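Local coordinates for thermophilic dibenzothiophene desulfurization enzyme C (Paenibacillus sp. A11-2, PDB 5XDC), which probably catalyses the FMNH2- and oxygen-dependent oxidation of dibenzothiophene to its 5-oxide and then its 5,5-dioxide, a step of sulfur metabolism, at residues W138-I152 against F171-V185. Sequence-based numbering, arbitrary orientation. Where two conformers were deposited one is given.
Sequences WRVTATPLPDGSYEI and FAVTSRDPNGDGRIV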
loop_
_atom_site.group_PDB
_atom_site.type_symbol
_atom_site.label_atom_id
_atom_site.label_comp_id
_atom_site.label_asym_id
_atom_site.label_seq_id
_atom_site.Cartn_x
_atom_site.Cartn_y
_atom_site.Cartn_z
ATOM N N TRP B 138 -32.737 -4.607 20.412
ATOM C CA TRP B 138 -33.511 -4.362 19.204
ATOM C C TRP B 138 -34.692 -3.452 19.506
ATOM O O TRP B 138 -35.354 -3.582 20.538
ATOM C CB TRP B 138 -34.003 -5.670 18.597
ATOM C CG TRP B 138 -32.934 -6.441 17.900
ATOM C CD1 TRP B 138 -31.584 -6.329 18.086
ATOM C CD2 TRP B 138 -33.119 -7.440 16.891
ATOM N NE1 TRP B 138 -30.920 -7.203 17.259
ATOM C CE2 TRP B 138 -31.839 -7.897 16.517
ATOM C CE3 TRP B 138 -34.242 -7.994 16.268
ATOM C CZ2 TRP B 138 -31.652 -8.885 15.551
ATOM C CZ3 TRP B 138 -34.054 -8.978 15.314
ATOM C CH2 TRP B 138 -32.771 -9.411 14.963
ATOM N N ARG B 139 -34.951 -2.515 18.594
ATOM C CA ARG B 139 -36.027 -1.559 18.800
ATOM C C ARG B 139 -37.396 -2.138 18.466
ATOM O O ARG B 139 -38.408 -1.594 18.915
ATOM C CB ARG B 139 -35.782 -0.303 17.955
ATOM N N VAL B 140 -37.460 -3.226 17.708
ATOM C CA VAL B 140 -38.726 -3.721 17.176
ATOM C C VAL B 140 -39.094 -4.998 17.915
ATOM O O VAL B 140 -38.360 -5.994 17.866
ATOM C CB VAL B 140 -38.649 -3.952 15.663
ATOM C CG1 VAL B 140 -39.984 -4.488 15.143
ATOM C CG2 VAL B 140 -38.287 -2.644 14.954
ATOM N N THR B 141 -40.239 -4.972 18.582
ATOM C CA THR B 141 -40.669 -6.070 19.428
ATOM C C THR B 141 -41.842 -6.808 18.796
ATOM O O THR B 141 -42.590 -6.253 17.989
ATOM C CB THR B 141 -41.068 -5.570 20.813
ATOM O OG1 THR B 141 -42.148 -4.642 20.689
ATOM C CG2 THR B 141 -39.876 -4.891 21.480
ATOM N N ALA B 142 -41.967 -8.078 19.165
ATOM C CA ALA B 142 -43.057 -8.943 18.726
ATOM C C ALA B 142 -43.779 -9.453 19.964
ATOM O O ALA B 142 -43.215 -10.242 20.729
ATOM C CB ALA B 142 -42.519 -10.099 17.884
ATOM N N THR B 143 -45.021 -9.000 20.167
ATOM C CA THR B 143 -45.817 -9.421 21.318
ATOM C C THR B 143 -46.773 -10.526 20.889
ATOM O O THR B 143 -47.531 -10.332 19.927
ATOM C CB THR B 143 -46.589 -8.240 21.893
ATOM O OG1 THR B 143 -45.668 -7.222 22.298
ATOM C CG2 THR B 143 -47.409 -8.663 23.100
ATOM N N PRO B 144 -46.766 -11.692 21.526
ATOM C CA PRO B 144 -47.635 -12.777 21.052
ATOM C C PRO B 144 -49.105 -12.485 21.306
ATOM O O PRO B 144 -49.485 -11.966 22.359
ATOM C CB PRO B 144 -47.165 -13.991 21.858
ATOM C CG PRO B 144 -46.513 -13.425 23.063
ATOM C CD PRO B 144 -45.905 -12.123 22.640
ATOM N N LEU B 145 -49.925 -12.830 20.325
ATOM C CA LEU B 145 -51.377 -12.788 20.409
ATOM C C LEU B 145 -51.941 -14.191 20.589
ATOM O O LEU B 145 -51.311 -15.177 20.204
ATOM C CB LEU B 145 -51.956 -12.151 19.150
ATOM C CG LEU B 145 -51.577 -10.678 18.972
ATOM C CD1 LEU B 145 -51.825 -10.235 17.553
ATOM C CD2 LEU B 145 -52.339 -9.817 19.961
ATOM N N PRO B 146 -53.154 -14.310 21.147
ATOM C CA PRO B 146 -53.683 -15.640 21.522
ATOM C C PRO B 146 -53.746 -16.669 20.397
ATOM O O PRO B 146 -53.701 -17.873 20.688
ATOM C CB PRO B 146 -55.093 -15.315 22.038
ATOM C CG PRO B 146 -55.012 -13.925 22.534
ATOM C CD PRO B 146 -54.005 -13.211 21.651
ATOM N N ASP B 147 -53.904 -16.249 19.143
ATOM C CA ASP B 147 -54.040 -17.161 18.014
ATOM C C ASP B 147 -52.700 -17.635 17.453
ATOM O O ASP B 147 -52.694 -18.433 16.513
ATOM C CB ASP B 147 -54.816 -16.501 16.879
ATOM C CG ASP B 147 -54.009 -15.404 16.198
ATOM O OD1 ASP B 147 -53.366 -14.630 16.927
ATOM O OD2 ASP B 147 -54.019 -15.323 14.963
ATOM N N GLY B 148 -51.579 -17.150 17.980
ATOM C CA GLY B 148 -50.277 -17.443 17.409
ATOM C C GLY B 148 -49.723 -16.350 16.524
ATOM O O GLY B 148 -48.585 -16.477 16.046
ATOM N N SER B 149 -50.502 -15.310 16.252
ATOM C CA SER B 149 -49.977 -14.138 15.574
ATOM C C SER B 149 -49.064 -13.362 16.523
ATOM O O SER B 149 -49.011 -13.615 17.730
ATOM C CB SER B 149 -51.106 -13.232 15.087
ATOM O OG SER B 149 -51.906 -13.847 14.095
ATOM N N TYR B 150 -48.339 -12.395 15.963
ATOM C CA TYR B 150 -47.517 -11.490 16.751
ATOM C C TYR B 150 -47.865 -10.061 16.374
ATOM O O TYR B 150 -48.136 -9.761 15.208
ATOM C CB TYR B 150 -46.011 -11.727 16.526
ATOM C CG TYR B 150 -45.449 -12.889 17.305
ATOM C CD1 TYR B 150 -45.041 -12.726 18.619
ATOM C CD2 TYR B 150 -45.343 -14.156 16.741
ATOM C CE1 TYR B 150 -44.535 -13.780 19.348
ATOM C CE2 TYR B 150 -44.827 -15.222 17.472
ATOM C CZ TYR B 150 -44.438 -15.025 18.771
ATOM O OH TYR B 150 -43.930 -16.066 19.513
ATOM N N GLU B 151 -47.858 -9.183 17.368
ATOM C CA GLU B 151 -48.037 -7.761 17.139
ATOM C C GLU B 151 -46.659 -7.113 17.154
ATOM O O GLU B 151 -45.917 -7.256 18.132
ATOM C CB GLU B 151 -48.942 -7.131 18.196
ATOM C CG GLU B 151 -49.269 -5.670 17.877
ATOM C CD GLU B 151 -49.915 -4.953 19.036
ATOM O OE1 GLU B 151 -49.371 -3.925 19.479
ATOM O OE2 GLU B 151 -50.961 -5.425 19.520
ATOM N N ILE B 152 -46.330 -6.409 16.067
ATOM C CA ILE B 152 -45.012 -5.812 15.867
ATOM C C ILE B 152 -45.101 -4.323 16.150
ATOM O O ILE B 152 -45.968 -3.635 15.603
ATOM C CB ILE B 152 -44.497 -6.044 14.436
ATOM C CG1 ILE B 152 -44.641 -7.507 14.030
ATOM C CG2 ILE B 152 -43.051 -5.578 14.318
ATOM C CD1 ILE B 152 -43.897 -8.453 14.910
ATOM N N PHE B 171 -37.983 -8.596 10.899
ATOM C CA PHE B 171 -37.396 -9.220 12.075
ATOM C C PHE B 171 -37.801 -8.455 13.323
ATOM O O PHE B 171 -37.821 -7.220 13.319
ATOM C CB PHE B 171 -35.876 -9.250 11.976
ATOM C CG PHE B 171 -35.361 -10.145 10.891
ATOM C CD1 PHE B 171 -35.277 -9.699 9.590
ATOM C CD2 PHE B 171 -34.944 -11.426 11.180
ATOM C CE1 PHE B 171 -34.801 -10.527 8.586
ATOM C CE2 PHE B 171 -34.469 -12.254 10.168
ATOM C CZ PHE B 171 -34.393 -11.792 8.884
ATOM N N ALA B 172 -38.095 -9.189 14.395
ATOM C CA ALA B 172 -38.469 -8.587 15.669
ATOM C C ALA B 172 -38.051 -9.518 16.794
ATOM O O ALA B 172 -37.754 -10.695 16.573
ATOM C CB ALA B 172 -39.973 -8.301 15.739
ATOM N N VAL B 173 -38.017 -8.979 18.015
ATOM C CA VAL B 173 -37.669 -9.753 19.205
ATOM C C VAL B 173 -38.908 -9.911 20.070
ATOM O O VAL B 173 -39.627 -8.936 20.320
ATOM C CB VAL B 173 -36.539 -9.101 20.016
ATOM C CG1 VAL B 173 -35.235 -9.267 19.280
ATOM C CG2 VAL B 173 -36.845 -7.630 20.278
ATOM N N THR B 174 -39.134 -11.125 20.556
ATOM C CA THR B 174 -40.317 -11.376 21.357
ATOM C C THR B 174 -40.273 -10.578 22.653
ATOM O O THR B 174 -39.214 -10.391 23.260
ATOM C CB THR B 174 -40.465 -12.865 21.677
ATOM O OG1 THR B 174 -39.318 -13.332 22.399
ATOM C CG2 THR B 174 -40.665 -13.685 20.407
ATOM N N SER B 175 -41.451 -10.112 23.064
ATOM C CA SER B 175 -41.645 -9.315 24.261
ATOM C C SER B 175 -42.974 -9.710 24.893
ATOM O O SER B 175 -43.928 -10.063 24.194
ATOM C CB SER B 175 -41.640 -7.818 23.934
ATOM O OG SER B 175 -41.902 -7.042 25.090
ATOM N N ARG B 176 -43.033 -9.640 26.225
ATOM C CA ARG B 176 -44.229 -10.052 26.963
ATOM C C ARG B 176 -44.671 -11.442 26.519
ATOM O O ARG B 176 -45.854 -11.707 26.313
ATOM C CB ARG B 176 -45.352 -9.027 26.788
ATOM C CG ARG B 176 -44.955 -7.637 27.259
ATOM C CD ARG B 176 -46.033 -6.595 27.009
ATOM N NE ARG B 176 -45.634 -5.286 27.525
ATOM C CZ ARG B 176 -44.824 -4.439 26.892
ATOM N NH1 ARG B 176 -44.312 -4.752 25.704
ATOM N NH2 ARG B 176 -44.521 -3.274 27.450
ATOM N N ASP B 177 -43.697 -12.338 26.366
ATOM C CA ASP B 177 -43.909 -13.643 25.751
ATOM C C ASP B 177 -43.760 -14.741 26.796
ATOM O O ASP B 177 -42.646 -14.956 27.303
ATOM C CB ASP B 177 -42.910 -13.855 24.612
ATOM C CG ASP B 177 -43.234 -15.068 23.767
ATOM O OD1 ASP B 177 -43.864 -16.015 24.288
ATOM O OD2 ASP B 177 -42.849 -15.073 22.576
ATOM N N PRO B 178 -44.823 -15.469 27.139
ATOM C CA PRO B 178 -44.689 -16.510 28.169
ATOM C C PRO B 178 -43.745 -17.624 27.776
ATOM O O PRO B 178 -43.286 -18.365 28.651
ATOM C CB PRO B 178 -46.124 -17.035 28.329
ATOM C CG PRO B 178 -46.994 -16.015 27.714
ATOM C CD PRO B 178 -46.195 -15.400 26.618
ATOM N N ASN B 179 -43.455 -17.780 26.487
ATOM C CA ASN B 179 -42.562 -18.821 26.003
ATOM C C ASN B 179 -41.129 -18.330 25.828
ATOM O O ASN B 179 -40.292 -19.062 25.286
ATOM C CB ASN B 179 -43.110 -19.384 24.697
ATOM C CG ASN B 179 -44.390 -20.166 24.907
ATOM O OD1 ASN B 179 -44.433 -21.089 25.718
ATOM N ND2 ASN B 179 -45.444 -19.780 24.204
ATOM N N GLY B 180 -40.829 -17.114 26.284
ATOM C CA GLY B 180 -39.476 -16.594 26.287
ATOM C C GLY B 180 -39.347 -15.275 25.554
ATOM O O GLY B 180 -39.663 -15.196 24.364
ATOM N N ASP B 181 -38.894 -14.236 26.251
ATOM C CA ASP B 181 -38.611 -12.954 25.622
ATOM C C ASP B 181 -37.233 -12.977 24.962
ATOM O O ASP B 181 -36.385 -13.819 25.257
ATOM C CB ASP B 181 -38.656 -11.811 26.637
ATOM C CG ASP B 181 -40.035 -11.610 27.252
ATOM O OD1 ASP B 181 -41.043 -12.006 26.634
ATOM O OD2 ASP B 181 -40.111 -11.043 28.360
ATOM N N GLY B 182 -37.021 -12.028 24.055
ATOM C CA GLY B 182 -35.737 -11.868 23.403
ATOM C C GLY B 182 -35.437 -12.867 22.310
ATOM O O GLY B 182 -34.279 -12.969 21.889
ATOM N N ARG B 183 -36.433 -13.608 21.837
ATOM C CA ARG B 183 -36.251 -14.553 20.750
ATOM C C ARG B 183 -36.561 -13.868 19.430
ATOM O O ARG B 183 -37.533 -13.121 19.323
ATOM C CB ARG B 183 -37.161 -15.769 20.940
ATOM C CG ARG B 183 -36.977 -16.476 22.283
ATOM C CD ARG B 183 -37.850 -17.722 22.376
ATOM N NE ARG B 183 -39.269 -17.378 22.482
ATOM C CZ ARG B 183 -40.269 -18.198 22.170
ATOM N NH1 ARG B 183 -40.028 -19.421 21.724
ATOM N NH2 ARG B 183 -41.519 -17.783 22.295
ATOM N N ILE B 184 -35.740 -14.121 18.422
ATOM C CA ILE B 184 -35.933 -13.448 17.145
ATOM C C ILE B 184 -37.038 -14.141 16.366
ATOM O O ILE B 184 -37.009 -15.362 16.174
ATOM C CB ILE B 184 -34.633 -13.416 16.330
ATOM C CG1 ILE B 184 -33.590 -12.558 17.038
ATOM C CG2 ILE B 184 -34.921 -12.829 14.949
ATOM C CD1 ILE B 184 -32.193 -12.674 16.436
ATOM N N VAL B 185 -38.010 -13.372 15.906
ATOM C CA VAL B 185 -38.998 -13.883 14.968
ATOM C C VAL B 185 -38.814 -13.163 13.648
ATOM O O VAL B 185 -38.457 -11.976 13.590
ATOM C CB VAL B 185 -40.452 -13.732 15.460
ATOM C CG1 VAL B 185 -40.694 -14.619 16.665
ATOM C CG2 VAL B 185 -40.762 -12.291 15.768
#
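The indole of W138 packs against V173, F171 and I184 at one end of the contact. Its CE3 lies 3.4 Å from CG1 of V173, while the far corner, CH2, meets CD1 of I184 at 3.6 Å, the two side chains crossing at about a right angle. CG of W138 stands anti to its own carbonyl carbon (chi1 -75°), which carries the six-membered ring to these aliphatic groups; NE1 is bound by the A133 carbonyl. Beyond the indole, strands 141-144 and 171-174 pair in the parallel sense but are strongly twisted, their axes 55° apart. V173 N donates to V140 O, in the carbonyl plane, and V173 O accepts from A142 N at 2.7 Å, the donor standing well above that plane; S175 N then reaches A142 O. T141 and V173 share one face of this sheet, in the middle domain of the acyl-CoA dehydrogenase fold to which the DszC family belongs. Each strand also pairs with an antiparallel neighbour, 150-153 and 184-190 respectively. On the other face the methyl of A142 sits 3.5 Å from CG2 of V185 and also touches that of A172, which CD1 of I152 approaches too.

Farther along, the Y150 ring has CG1 of V185 over one face, offset toward the rim. Its OH makes a weak 3.4 Å contact with OD2 of D177, which lies at the ring edge with the carboxylate turned 52° from the ring. The same OD2 forms a salt bridge with NH2 of R183 (3.0 Å), while OD1 accepts from N179 N in an Asx turn. P144 lays CG against the D177 carboxyl carbon. Were D177 an alanine, the R183 guanidinium would probably lose its carboxylate mate and the N179 amide this acceptor.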